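Local coordinates for putative uncharacterized protein (Pseudomonas phage 201phi2-1, PDB 3R4V) that is of unknown function but belongs to the phage tubulin-like proteins and holds guanosine-5'-diphosphate in a pocket, at residues T133-E138 against E276-I281. Numbering follows the deposited sequence. Where two conformers were deposited one is given.
Sequences TMKTLE and EIMKTI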
loop_
_atom_site.group_PDB
_atom_site.type_symbol
_atom_site.label_atom_id
_atom_site.label_comp_id
_atom_site.label_asym_id
_atom_site.label_seq_id
_atom_site.Cartn_x
_atom_site.Cartn_y
_atom_site.Cartn_z
ATOM N N THR A 133 -1.186 10.590 -3.932
ATOM C CA THR A 133 -1.150 9.668 -2.800
ATOM C C THR A 133 0.292 9.329 -2.382
ATOM O O THR A 133 0.592 9.255 -1.178
ATOM C CB THR A 133 -1.982 8.415 -3.082
ATOM O OG1 THR A 133 -3.295 8.828 -3.489
ATOM C CG2 THR A 133 -2.109 7.574 -1.829
ATOM N N MET A 134 1.185 9.175 -3.355
ATOM C CA MET A 134 2.601 8.973 -3.022
ATOM C C MET A 134 3.123 10.215 -2.284
ATOM O O MET A 134 3.828 10.090 -1.288
ATOM C CB MET A 134 3.433 8.698 -4.261
ATOM C CG MET A 134 3.233 7.292 -4.844
ATOM S SD MET A 134 3.821 5.998 -3.722
ATOM C CE MET A 134 5.587 6.243 -3.934
ATOM N N LYS A 135 2.772 11.400 -2.785
ATOM C CA LYS A 135 3.156 12.653 -2.114
ATOM C C LYS A 135 2.583 12.728 -0.702
ATOM O O LYS A 135 3.269 13.151 0.235
ATOM C CB LYS A 135 2.691 13.864 -2.926
ATOM C CG LYS A 135 3.555 14.155 -4.141
ATOM C CD LYS A 135 2.992 15.334 -4.939
ATOM C CE LYS A 135 3.871 15.675 -6.132
ATOM N NZ LYS A 135 5.134 16.371 -5.709
ATOM N N THR A 136 1.325 12.312 -0.547
ATOM C CA THR A 136 0.707 12.184 0.776
ATOM C C THR A 136 1.555 11.335 1.714
ATOM O O THR A 136 1.811 11.722 2.857
ATOM C CB THR A 136 -0.718 11.562 0.667
ATOM O OG1 THR A 136 -1.587 12.479 -0.017
ATOM C CG2 THR A 136 -1.295 11.289 2.035
ATOM N N LEU A 137 1.981 10.162 1.247
ATOM C CA LEU A 137 2.778 9.290 2.107
ATOM C C LEU A 137 4.118 9.946 2.455
ATOM O O LEU A 137 4.620 9.825 3.581
ATOM C CB LEU A 137 2.973 7.921 1.464
ATOM C CG LEU A 137 1.640 7.180 1.299
ATOM C CD1 LEU A 137 1.870 5.866 0.547
ATOM C CD2 LEU A 137 0.920 6.915 2.639
ATOM N N GLU A 138 4.676 10.684 1.506
ATOM C CA GLU A 138 5.938 11.385 1.761
ATOM C C GLU A 138 5.705 12.453 2.832
ATOM O O GLU A 138 6.517 12.598 3.756
ATOM C CB GLU A 138 6.523 11.998 0.465
ATOM C CG GLU A 138 7.878 12.726 0.629
ATOM C CD GLU A 138 9.071 11.817 0.386
ATOM O OE1 GLU A 138 8.989 10.608 0.712
ATOM O OE2 GLU A 138 10.087 12.294 -0.159
ATOM N N GLU A 276 12.271 6.758 -9.509
ATOM C CA GLU A 276 11.864 6.145 -10.771
ATOM C C GLU A 276 10.381 5.797 -10.786
ATOM O O GLU A 276 9.720 5.911 -11.825
ATOM C CB GLU A 276 12.689 4.892 -11.060
ATOM C CG GLU A 276 12.286 4.167 -12.323
ATOM C CD GLU A 276 12.972 2.820 -12.461
ATOM O OE1 GLU A 276 14.210 2.758 -12.293
ATOM O OE2 GLU A 276 12.269 1.819 -12.728
ATOM N N ILE A 277 9.856 5.355 -9.646
ATOM C CA ILE A 277 8.428 5.086 -9.557
ATOM C C ILE A 277 7.622 6.345 -9.875
ATOM O O ILE A 277 6.659 6.301 -10.662
ATOM C CB ILE A 277 8.044 4.527 -8.169
ATOM C CG1 ILE A 277 8.577 3.098 -8.009
ATOM C CG2 ILE A 277 6.548 4.574 -7.954
ATOM C CD1 ILE A 277 8.400 2.564 -6.594
ATOM N N MET A 278 8.024 7.471 -9.288
ATOM C CA MET A 278 7.329 8.730 -9.540
ATOM C C MET A 278 7.477 9.162 -10.991
ATOM O O MET A 278 6.522 9.637 -11.612
ATOM C CB MET A 278 7.823 9.834 -8.609
ATOM C CG MET A 278 7.454 9.575 -7.125
ATOM S SD MET A 278 5.687 9.355 -6.817
ATOM C CE MET A 278 5.119 11.044 -6.827
ATOM N N LYS A 279 8.678 8.996 -11.522
ATOM C CA LYS A 279 8.983 9.414 -12.888
ATOM C C LYS A 279 8.145 8.615 -13.886
ATOM O O LYS A 279 7.616 9.168 -14.850
ATOM C CB LYS A 279 10.481 9.256 -13.171
ATOM C CG LYS A 279 10.904 9.609 -14.592
ATOM C CD LYS A 279 10.701 11.086 -14.899
ATOM C CE LYS A 279 11.242 11.421 -16.296
ATOM N NZ LYS A 279 10.908 12.810 -16.723
ATOM N N THR A 280 8.000 7.318 -13.636
ATOM C CA THR A 280 7.254 6.465 -14.550
ATOM C C THR A 280 5.798 6.909 -14.594
ATOM O O THR A 280 5.205 7.017 -15.671
ATOM C CB THR A 280 7.347 4.981 -14.130
ATOM O OG1 THR A 280 8.686 4.517 -14.347
ATOM C CG2 THR A 280 6.407 4.132 -14.955
ATOM N N ILE A 281 5.231 7.167 -13.420
ATOM C CA ILE A 281 3.850 7.642 -13.306
ATOM C C ILE A 281 3.671 9.001 -13.977
ATOM O O ILE A 281 2.734 9.200 -14.750
ATOM C CB ILE A 281 3.408 7.742 -11.829
ATOM C CG1 ILE A 281 3.414 6.361 -11.179
ATOM C CG2 ILE A 281 2.016 8.374 -11.718
ATOM C CD1 ILE A 281 3.248 6.409 -9.672
#
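No flat group takes part where Met134 meets Met278; two bent thioether chains carry the contact. The sulfur of Met278 makes the closest approach: SD lies 3.5 Å from Met134 CB and 3.8 Å from Met134 CG. The methyl of Met278 reaches the same spot, with CE 3.9 Å from Met134 CB. Each chain turns at its second and third torsions, and they cross at a slant. In Met278, CG stands opposite the carbonyl carbon, beside the backbone N (chi1 -67°), and the later bends bring the sulfur and methyl close to Met134. Two lesser contacts flank this pair. Met134 CE comes within 4.5 Å of Ile277 CG2, and Lys135 CG lies 4.4 Å from Met278 CE, at the solvent side. Segments 133-138 and 276-281 run roughly antiparallel, at 154°, and their axes come no nearer than 11.9 Å. At that spacing the backbones stay well separated and long side chains bridge the gap. Met134 also packs on Val208, Met278 on Ile131, and Ile277 on Tyr152 and Glu210, so strands 148-154 and 208-214 of the central sheet border the contact. Helix 124-144 is thus joined to the long C-terminal helix 274-294, which follows strand 264-270, in a tubulin-like fold.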